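Local coordinates for magnesium and cobalt efflux protein (Bordetella parapertussis, PDB 3JTF), which probably takes part in magnesium and cobalt transport, and binds AMP through the CBS domain pair that makes up this fragment, at residues B[15-20]-B[112-117]; B[43-48]-B[70-75]. All blocks are in the same frame, centred on the assembly; numbering follows the deposited sequence.

Interaction 1: residues B[15-20]-B[112-117]. With AMP (adenosine monophosphate), chain F; SO4 (sulfate ion), chain H.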
ATOM      1  N   SER B  15      17.607  -8.008  -7.999  1.00 18.90           N
ATOM      2  CA  SER B  15      18.578  -7.876  -6.878  1.00 19.55           C
ATOM      3  C   SER B  15      18.070  -6.970  -5.771  1.00 18.69           C
ATOM      4  O   SER B  15      18.509  -7.081  -4.628  1.00 18.01           O
ATOM      5  CB  SER B  15      19.918  -7.353  -7.387  1.00 20.03           C
ATOM      6  OG  SER B  15      19.790  -6.000  -7.781  1.00 22.43           O
ATOM      7  N   ARG B  16      17.118  -6.103  -6.105  1.00 17.31           N
ATOM      8  CA  ARG B  16      16.559  -5.135  -5.157  1.00 18.21           C
ATOM      9  C   ARG B  16      15.232  -5.575  -4.531  1.00 16.40           C
ATOM     10  O   ARG B  16      14.662  -4.861  -3.702  1.00 16.01           O
ATOM     11  CB  ARG B  16      16.321  -3.777  -5.838  1.00 17.90           C
ATOM     12  CG  ARG B  16      17.557  -2.985  -6.218  1.00 25.25           C
ATOM     13  CD  ARG B  16      17.260  -1.435  -6.161  1.00 29.81           C
ATOM     14  NE  ARG B  16      17.897  -0.770  -7.286  1.00 34.58           N
ATOM     15  CZ  ARG B  16      17.265  -0.072  -8.219  1.00 37.42           C
ATOM     16  NH1 ARG B  16      15.943   0.126  -8.164  1.00 37.72           N
ATOM     17  NH2 ARG B  16      17.971   0.445  -9.213  1.00 39.93           N
HETATM   18  N   MSE B  17      14.748  -6.746  -4.869  1.00 15.43           N
HETATM   19  CA  MSE B  17      13.471  -7.171  -4.328  1.00 16.11           C
HETATM   20  C   MSE B  17      13.561  -7.587  -2.875  1.00 16.04           C
HETATM   21  O   MSE B  17      14.493  -8.270  -2.488  1.00 14.79           O
HETATM   22  CB  MSE B  17      12.907  -8.322  -5.142  1.00 17.30           C
HETATM   23  CG  MSE B  17      12.674  -7.953  -6.558  1.00 19.75           C
HETATM   24 SE   MSE B  17      11.802  -9.446  -7.538  1.00 33.34          SE
HETATM   25  CE  MSE B  17      13.067 -10.760  -7.380  1.00 20.70           C
ATOM     26  N   ASP B  18      12.604  -7.137  -2.073  1.00 15.08           N
ATOM     27  CA  ASP B  18      12.461  -7.606  -0.720  1.00 15.80           C
ATOM     28  C   ASP B  18      11.542  -8.818  -0.785  1.00 16.59           C
ATOM     29  O   ASP B  18      10.336  -8.695  -1.116  1.00 15.47           O
ATOM     30  CB  ASP B  18      11.857  -6.529   0.200  1.00 15.48           C
ATOM     31  CG  ASP B  18      12.805  -5.378   0.452  1.00 16.93           C
ATOM     32  OD1 ASP B  18      14.002  -5.638   0.651  1.00 18.85           O
ATOM     33  OD2 ASP B  18      12.376  -4.202   0.435  1.00 19.65           O
ATOM     34  N   LEU B  19      12.114  -9.974  -0.472  1.00 16.94           N
ATOM     35  CA  LEU B  19      11.431 -11.265  -0.582  1.00 17.83           C
ATOM     36  C   LEU B  19      11.304 -11.883   0.753  1.00 17.70           C
ATOM     37  O   LEU B  19      12.084 -11.564   1.633  1.00 19.81           O
ATOM     38  CB  LEU B  19      12.290 -12.241  -1.370  1.00 19.54           C
ATOM     39  CG  LEU B  19      12.716 -11.839  -2.772  1.00 21.68           C
ATOM     40  CD1 LEU B  19      13.549 -12.924  -3.442  1.00 23.34           C
ATOM     41  CD2 LEU B  19      11.497 -11.588  -3.553  1.00 22.34           C
ATOM     42  N   LEU B  20      10.379 -12.826   0.897  1.00 16.10           N
ATOM     43  CA  LEU B  20      10.256 -13.597   2.130  1.00 15.64           C
ATOM     44  C   LEU B  20      10.446 -15.091   1.839  1.00 15.80           C
ATOM     45  O   LEU B  20       9.891 -15.615   0.885  1.00 14.74           O
ATOM     46  CB  LEU B  20       8.865 -13.371   2.739  1.00 15.73           C
ATOM     47  CG  LEU B  20       8.549 -11.948   3.256  1.00 15.96           C
ATOM     48  CD1 LEU B  20       7.128 -11.844   3.825  1.00 15.37           C
ATOM     49  CD2 LEU B  20       9.578 -11.517   4.310  1.00 16.24           C
ATOM     50  N   SER B 112      12.928 -11.426 -13.597  1.00 19.13           N
ATOM     51  CA  SER B 112      13.700 -10.205 -13.855  1.00 20.30           C
ATOM     52  C   SER B 112      13.540  -9.113 -12.797  1.00 18.72           C
ATOM     53  O   SER B 112      14.386  -8.216 -12.695  1.00 17.98           O
ATOM     54  CB  SER B 112      13.221  -9.555 -15.162  1.00 20.42           C
ATOM     55  OG  SER B 112      13.383 -10.450 -16.212  1.00 29.14           O
ATOM     56  N   GLY B 113      12.406  -9.101 -12.116  1.00 17.47           N
ATOM     57  CA  GLY B 113      12.087  -7.993 -11.211  1.00 17.02           C
ATOM     58  C   GLY B 113      10.645  -8.015 -10.765  1.00 16.73           C
ATOM     59  O   GLY B 113       9.967  -9.037 -10.873  1.00 16.40           O
ATOM     60  N   LEU B 114      10.213  -6.899 -10.193  1.00 16.70           N
ATOM     61  CA  LEU B 114       8.826  -6.692  -9.826  1.00 16.33           C
ATOM     62  C   LEU B 114       8.418  -5.266 -10.206  1.00 15.30           C
ATOM     63  O   LEU B 114       9.247  -4.395 -10.434  1.00 17.03           O
ATOM     64  CB  LEU B 114       8.563  -7.032  -8.346  1.00 16.43           C
ATOM     65  CG  LEU B 114       9.060  -6.119  -7.225  1.00 17.13           C
ATOM     66  CD1 LEU B 114       8.288  -4.810  -7.156  1.00 14.19           C
ATOM     67  CD2 LEU B 114       8.995  -6.856  -5.870  1.00 16.40           C
ATOM     68  N   VAL B 115       7.130  -5.050 -10.318  1.00 14.81           N
ATOM     69  CA  VAL B 115       6.597  -3.777 -10.752  1.00 14.85           C
ATOM     70  C   VAL B 115       5.246  -3.600 -10.082  1.00 15.14           C
ATOM     71  O   VAL B 115       4.535  -4.592  -9.815  1.00 13.93           O
ATOM     72  CB  VAL B 115       6.546  -3.694 -12.304  1.00 14.81           C
ATOM     73  CG1 VAL B 115       5.528  -4.656 -12.861  1.00 14.74           C
ATOM     74  CG2 VAL B 115       6.342  -2.227 -12.758  1.00 16.86           C
ATOM     75  N   THR B 116       4.933  -2.352  -9.751  1.00 15.50           N
ATOM     76  CA  THR B 116       3.652  -1.973  -9.140  1.00 15.21           C
ATOM     77  C   THR B 116       2.935  -0.887  -9.932  1.00 15.24           C
ATOM     78  O   THR B 116       3.532  -0.216 -10.779  1.00 13.10           O
ATOM     79  CB  THR B 116       3.783  -1.484  -7.668  1.00 16.20           C
ATOM     80  OG1 THR B 116       4.348  -0.168  -7.619  1.00 17.38           O
ATOM     81  CG2 THR B 116       4.606  -2.474  -6.775  1.00 15.81           C
HETATM   82  N   MSE B 117       1.638  -0.732  -9.651  1.00 15.53           N
HETATM   83  CA  MSE B 117       0.828   0.290 -10.333  1.00 15.52           C
HETATM   84  C   MSE B 117       1.382   1.681 -10.128  1.00 14.91           C
HETATM   85  O   MSE B 117       1.320   2.503 -11.033  1.00 13.09           O
HETATM   86  CB  MSE B 117      -0.639   0.268  -9.885  1.00 15.34           C
HETATM   87  CG  MSE B 117      -1.571   1.045 -10.905  1.00 18.03           C
HETATM   88 SE   MSE B 117      -3.427   0.827 -10.343  1.00 25.44          SE
HETATM   89  CE  MSE B 117      -3.371   2.195  -8.921  1.00 23.34           C
TER
HETATM   90  P   AMP F   1       4.989   0.041  -1.439  1.00 36.19           P
HETATM   91  O1P AMP F   1       4.286  -1.273  -1.453  1.00 34.48           O
HETATM   92  O2P AMP F   1       4.120   1.230  -1.196  1.00 38.83           O
HETATM   93  O3P AMP F   1       6.205   0.028  -0.574  1.00 35.59           O
HETATM   94  O5' AMP F   1       5.620   0.293  -2.881  1.00 36.56           O
HETATM   95  C5' AMP F   1       6.459   1.443  -3.067  1.00 35.36           C
HETATM   96  C4' AMP F   1       7.462   1.090  -4.122  1.00 33.44           C
HETATM   97  O4' AMP F   1       8.486   0.173  -3.681  1.00 29.82           O
HETATM   98  C3' AMP F   1       6.748   0.351  -5.258  1.00 33.17           C
HETATM   99  O3' AMP F   1       6.035   1.254  -6.109  1.00 36.52           O
HETATM  100  C2' AMP F   1       7.924  -0.293  -5.898  1.00 30.02           C
HETATM  101  O2' AMP F   1       8.669   0.856  -6.455  1.00 33.01           O
HETATM  102  C1' AMP F   1       8.635  -0.866  -4.662  1.00 26.16           C
HETATM  103  N9  AMP F   1       8.225  -2.154  -3.996  1.00 22.67           N
HETATM  104  C8  AMP F   1       7.017  -2.589  -3.528  1.00 20.64           C
HETATM  105  N7  AMP F   1       7.127  -3.815  -2.936  1.00 20.36           N
HETATM  106  C5  AMP F   1       8.436  -4.159  -2.994  1.00 18.55           C
HETATM  107  C6  AMP F   1       9.263  -5.288  -2.540  1.00 18.18           C
HETATM  108  N6  AMP F   1       8.699  -6.334  -1.928  1.00 16.67           N
HETATM  109  N1  AMP F   1      10.584  -5.272  -2.823  1.00 17.87           N
HETATM  110  C2  AMP F   1      11.172  -4.237  -3.427  1.00 18.49           C
HETATM  111  N3  AMP F   1      10.493  -3.150  -3.832  1.00 18.50           N
HETATM  112  C4  AMP F   1       9.140  -3.075  -3.663  1.00 19.31           C
HETATM  113  S   SO4 H   5       0.752   0.248  -6.079  0.50 22.59           S
HETATM  114  O1  SO4 H   5      -0.276   0.482  -5.076  0.50 28.29           O
HETATM  115  O2  SO4 H   5       0.550   1.042  -7.232  0.50 30.42           O
HETATM  116  O3  SO4 H   5       2.064   0.517  -5.457  0.50 30.66           O
HETATM  117  O4  SO4 H   5       0.755  -1.153  -6.420  0.50 30.70           O
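Met17, a selenomethionine, lies along Leu114 and over the backbone of Gly113. The two side chains run past each other in opposite directions, and Met17 CG meets Leu114 CD2 at 3.9 Å. The Met17 chain stays extended through its second torsion (chi2 -175°), which carries SE to 3.7 Å from Gly113 C. Gly113 and Ser112 both face Val104, forming a classic beta bulge in strand 111-116. No hydrogen bond crosses between the two segments, so apolar packing and the bound nucleotide join them. This is the cleft of a CBS domain pair: 15-20 belongs to the first CBS sequence range, 112-117 to the second, and AMP lies between them. Leu114 CG sits between the backbone N and the carbonyl carbon (chi1 73°), and both its methyls lie over one face of the adenine, CD2 at 3.7 Å from AMP C6 and CD1 at 4.0 Å from AMP C4. At the rim of the base the backbone of Asp18 reads adenine. Its N donates to AMP N1 at 2.8 Å, nearly straight at 170°, while AMP N6 donates to Asp18 O at 3.0 Å. The ribose is held from the other segment, where Thr116 OG1 and AMP O3' are hydrogen-bonded at 2.7 Å with either as possible donor. Thr116 occupies the N-cap position of helix 117-126, and its backbone N is bonded to Asp119 OD2, while Asp119 OD1 itself binds AMP.

Interaction 2: residues B[43-48]-B[70-75]; sequences VYEDDR and DIRSLV
Charge pairing joins Glu45 to Arg72, which grips the carboxylate end-on with both terminal nitrogens, one to each oxygen. Arg72 NH1 donates to Glu45 OE1 at 2.7 Å and Arg72 NH2 to Glu45 OE2 at 2.8 Å, with N-H...O angles of 161° and 169°. Both oxygens lie close to the guanidinium plane, but the carboxylate is turned 37° against it: OE1 is met on its syn side, whereas OE2 is approached from above the carboxylate plane. Glu45 reaches out with an extended chain, and Arg72, bent at chi3, crosses it at about a right angle.

Apolar packing supplies the second part. Val43 CB meets Val75 CG1 at 4.1 Å, both residues being buried, and Val43 also touches Ile52 and Leu55 of strand 51-56. The short, weakly bonded helix 71-74, preceded by Asp70 at its N-cap, is thereby set against the three-stranded sheet of the first CBS domain, near the end of strand 40-44.

With two nearly straight bonds, the ion pair fixes the rotation of the guanidinium at the surface, where Arg72 is exposed and Glu45 partly so, while the valines meet in the buried interior.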
ATOM      1  N   VAL B  43       7.103 -14.269  -2.182  1.00 12.31           N
ATOM      2  CA  VAL B  43       7.482 -15.342  -1.286  1.00 13.19           C
ATOM      3  C   VAL B  43       8.132 -16.459  -2.051  1.00 12.49           C
ATOM      4  O   VAL B  43       7.666 -16.831  -3.144  1.00 13.00           O
ATOM      5  CB  VAL B  43       6.237 -15.864  -0.523  1.00 13.53           C
ATOM      6  CG1 VAL B  43       6.621 -17.047   0.391  1.00 13.62           C
ATOM      7  CG2 VAL B  43       5.614 -14.701   0.307  1.00 12.14           C
ATOM      8  N   TYR B  44       9.263 -16.951  -1.539  1.00 12.01           N
ATOM      9  CA  TYR B  44       9.915 -18.086  -2.162  1.00 11.82           C
ATOM     10  C   TYR B  44      10.085 -19.266  -1.223  1.00 11.71           C
ATOM     11  O   TYR B  44       9.894 -19.168  -0.036  1.00 12.01           O
ATOM     12  CB  TYR B  44      11.266 -17.690  -2.772  1.00 11.50           C
ATOM     13  CG  TYR B  44      12.356 -17.428  -1.762  1.00 11.99           C
ATOM     14  CD1 TYR B  44      13.183 -18.453  -1.322  1.00 12.92           C
ATOM     15  CD2 TYR B  44      12.558 -16.142  -1.252  1.00 13.70           C
ATOM     16  CE1 TYR B  44      14.216 -18.207  -0.387  1.00 14.42           C
ATOM     17  CE2 TYR B  44      13.585 -15.873  -0.353  1.00 15.25           C
ATOM     18  CZ  TYR B  44      14.407 -16.895   0.079  1.00 16.04           C
ATOM     19  OH  TYR B  44      15.414 -16.624   0.993  1.00 16.39           O
ATOM     20  N   GLU B  45      10.472 -20.388  -1.807  1.00 11.71           N
ATOM     21  CA  GLU B  45      10.811 -21.583  -1.047  1.00 12.14           C
ATOM     22  C   GLU B  45      11.982 -22.256  -1.696  1.00 12.13           C
ATOM     23  O   GLU B  45      12.007 -22.456  -2.928  1.00 10.81           O
ATOM     24  CB  GLU B  45       9.604 -22.524  -0.915  1.00 11.75           C
ATOM     25  CG  GLU B  45       9.807 -23.680   0.110  1.00 13.90           C
ATOM     26  CD  GLU B  45       8.491 -24.382   0.435  1.00 15.89           C
ATOM     27  OE1 GLU B  45       7.484 -24.086  -0.251  1.00 15.40           O
ATOM     28  OE2 GLU B  45       8.455 -25.211   1.369  1.00 16.33           O
ATOM     29  N   ASP B  46      12.980 -22.569  -0.861  1.00 13.32           N
ATOM     30  CA  ASP B  46      14.191 -23.283  -1.247  1.00 14.37           C
ATOM     31  C   ASP B  46      15.186 -22.536  -2.150  1.00 15.13           C
ATOM     32  O   ASP B  46      16.401 -22.751  -2.008  1.00 16.46           O
ATOM     33  CB  ASP B  46      13.868 -24.662  -1.846  1.00 14.37           C
ATOM     34  CG  ASP B  46      13.219 -25.607  -0.828  1.00 16.80           C
ATOM     35  OD1 ASP B  46      13.834 -25.896   0.226  1.00 14.31           O
ATOM     36  OD2 ASP B  46      12.093 -26.090  -1.084  1.00 16.66           O
ATOM     37  N   ASP B  47      14.725 -21.734  -3.093  1.00 14.21           N
ATOM     38  CA  ASP B  47      15.609 -20.926  -3.965  1.00 15.09           C
ATOM     39  C   ASP B  47      14.851 -19.613  -4.188  1.00 14.61           C
ATOM     40  O   ASP B  47      13.624 -19.635  -4.327  1.00 11.50           O
ATOM     41  CB  ASP B  47      15.827 -21.593  -5.324  1.00 15.06           C
ATOM     42  CG  ASP B  47      16.705 -20.754  -6.288  1.00 20.14           C
ATOM     43  OD1 ASP B  47      17.968 -20.875  -6.289  1.00 26.73           O
ATOM     44  OD2 ASP B  47      16.158 -20.022  -7.117  1.00 19.55           O
ATOM     45  N   ARG B  48      15.564 -18.491  -4.212  1.00 13.76           N
ATOM     46  CA  ARG B  48      14.925 -17.183  -4.332  1.00 15.26           C
ATOM     47  C   ARG B  48      14.154 -16.967  -5.627  1.00 14.24           C
ATOM     48  O   ARG B  48      13.255 -16.149  -5.665  1.00 15.18           O
ATOM     49  CB  ARG B  48      15.950 -16.053  -4.137  1.00 15.98           C
ATOM     50  CG  ARG B  48      17.089 -16.046  -5.104  1.00 21.47           C
ATOM     51  CD  ARG B  48      17.750 -14.622  -5.134  1.00 27.41           C
ATOM     52  NE  ARG B  48      16.753 -13.677  -5.649  1.00 31.53           N
ATOM     53  CZ  ARG B  48      16.693 -12.368  -5.397  1.00 34.40           C
ATOM     54  NH1 ARG B  48      17.583 -11.763  -4.615  1.00 35.89           N
ATOM     55  NH2 ARG B  48      15.712 -11.661  -5.943  1.00 34.48           N
ATOM     56  N   ASP B  70      -2.061 -21.197   9.031  1.00 25.10           N
ATOM     57  CA  ASP B  70      -0.988 -21.634   8.169  1.00 26.29           C
ATOM     58  C   ASP B  70      -0.596 -20.475   7.220  1.00 24.09           C
ATOM     59  O   ASP B  70      -1.386 -20.050   6.393  1.00 22.87           O
ATOM     60  CB  ASP B  70      -1.436 -22.877   7.428  1.00 27.92           C
ATOM     61  CG  ASP B  70      -0.523 -23.217   6.292  1.00 32.66           C
ATOM     62  OD1 ASP B  70       0.740 -23.272   6.480  1.00 38.51           O
ATOM     63  OD2 ASP B  70      -1.101 -23.419   5.203  1.00 38.68           O
ATOM     64  N   ILE B  71       0.605 -19.943   7.400  1.00 23.20           N
ATOM     65  CA  ILE B  71       1.063 -18.749   6.683  1.00 22.76           C
ATOM     66  C   ILE B  71       1.043 -19.038   5.173  1.00 21.07           C
ATOM     67  O   ILE B  71       0.751 -18.180   4.338  1.00 20.05           O
ATOM     68  CB  ILE B  71       2.513 -18.400   7.056  1.00 23.34           C
ATOM     69  CG1 ILE B  71       2.769 -18.333   8.578  1.00 28.86           C
ATOM     70  CG2 ILE B  71       2.962 -17.097   6.410  1.00 24.22           C
ATOM     71  CD1 ILE B  71       1.645 -17.835   9.486  1.00 27.77           C
ATOM     72  N   ARG B  72       1.354 -20.283   4.834  1.00 19.51           N
ATOM     73  CA  ARG B  72       1.298 -20.715   3.457  1.00 20.66           C
ATOM     74  C   ARG B  72      -0.089 -20.454   2.826  1.00 20.48           C
ATOM     75  O   ARG B  72      -0.193 -20.072   1.668  1.00 19.89           O
ATOM     76  CB  ARG B  72       1.755 -22.176   3.380  1.00 20.21           C
ATOM     77  CG  ARG B  72       2.095 -22.644   2.044  1.00 21.45           C
ATOM     78  CD  ARG B  72       2.444 -24.134   2.085  1.00 21.22           C
ATOM     79  NE  ARG B  72       3.747 -24.421   2.646  1.00 19.69           N
ATOM     80  CZ  ARG B  72       4.883 -24.474   1.952  1.00 19.41           C
ATOM     81  NH1 ARG B  72       4.912 -24.196   0.643  1.00 15.75           N
ATOM     82  NH2 ARG B  72       5.998 -24.799   2.577  1.00 18.48           N
ATOM     83  N   SER B  73      -1.154 -20.544   3.605  1.00 21.59           N
ATOM     84  CA  SER B  73      -2.493 -20.295   3.040  1.00 23.32           C
ATOM     85  C   SER B  73      -2.769 -18.808   2.793  1.00 23.66           C
ATOM     86  O   SER B  73      -3.684 -18.467   2.032  1.00 25.08           O
ATOM     87  CB  SER B  73      -3.591 -20.921   3.900  1.00 23.74           C
ATOM     88  OG  SER B  73      -3.548 -20.408   5.203  1.00 27.05           O
ATOM     89  N   LEU B  74      -1.954 -17.927   3.361  1.00 22.84           N
ATOM     90  CA  LEU B  74      -2.096 -16.486   3.097  1.00 22.43           C
ATOM     91  C   LEU B  74      -1.427 -16.042   1.799  1.00 22.46           C
ATOM     92  O   LEU B  74      -1.634 -14.928   1.351  1.00 23.26           O
ATOM     93  CB  LEU B  74      -1.508 -15.687   4.263  1.00 22.83           C
ATOM     94  CG  LEU B  74      -2.109 -15.912   5.666  1.00 23.56           C
ATOM     95  CD1 LEU B  74      -1.384 -15.048   6.710  1.00 24.59           C
ATOM     96  CD2 LEU B  74      -3.554 -15.563   5.675  1.00 24.05           C
ATOM     97  N   VAL B  75      -0.559 -16.888   1.232  1.00 22.78           N
ATOM     98  CA  VAL B  75       0.261 -16.523   0.081  1.00 22.08           C
ATOM     99  C   VAL B  75      -0.622 -16.632  -1.175  1.00 22.72           C
ATOM    100  O   VAL B  75      -1.145 -17.687  -1.461  1.00 24.90           O
ATOM    101  CB  VAL B  75       1.516 -17.402  -0.010  1.00 21.98           C
ATOM    102  CG1 VAL B  75       2.369 -17.018  -1.237  1.00 20.11           C
ATOM    103  CG2 VAL B  75       2.354 -17.270   1.287  1.00 19.73           C
TER

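Interactions 1 and 2 lie about 15 Å apart between centres and meet through the backbone: Leu20 O and Tyr44 N are 2.8 Å apart, a probable hydrogen bond that pairs strands 20-21 and 40-44. Side chains add to this: Leu19 CD1 packs 3.5 Å from Arg48 NH2, a nitrogen hydrogen-bonded to Arg14 O. Interaction 1 forms part of the AMP pocket and spans the two CBS sequence ranges. Interaction 2 lies farther from the nucleotide, the side chain of Val43 being about 9 Å from AMP and also about 9 Å from that of Arg40. Strand 40-44 thus carries the nucleotide-binding Arg40 near one end and interaction 2 at the other.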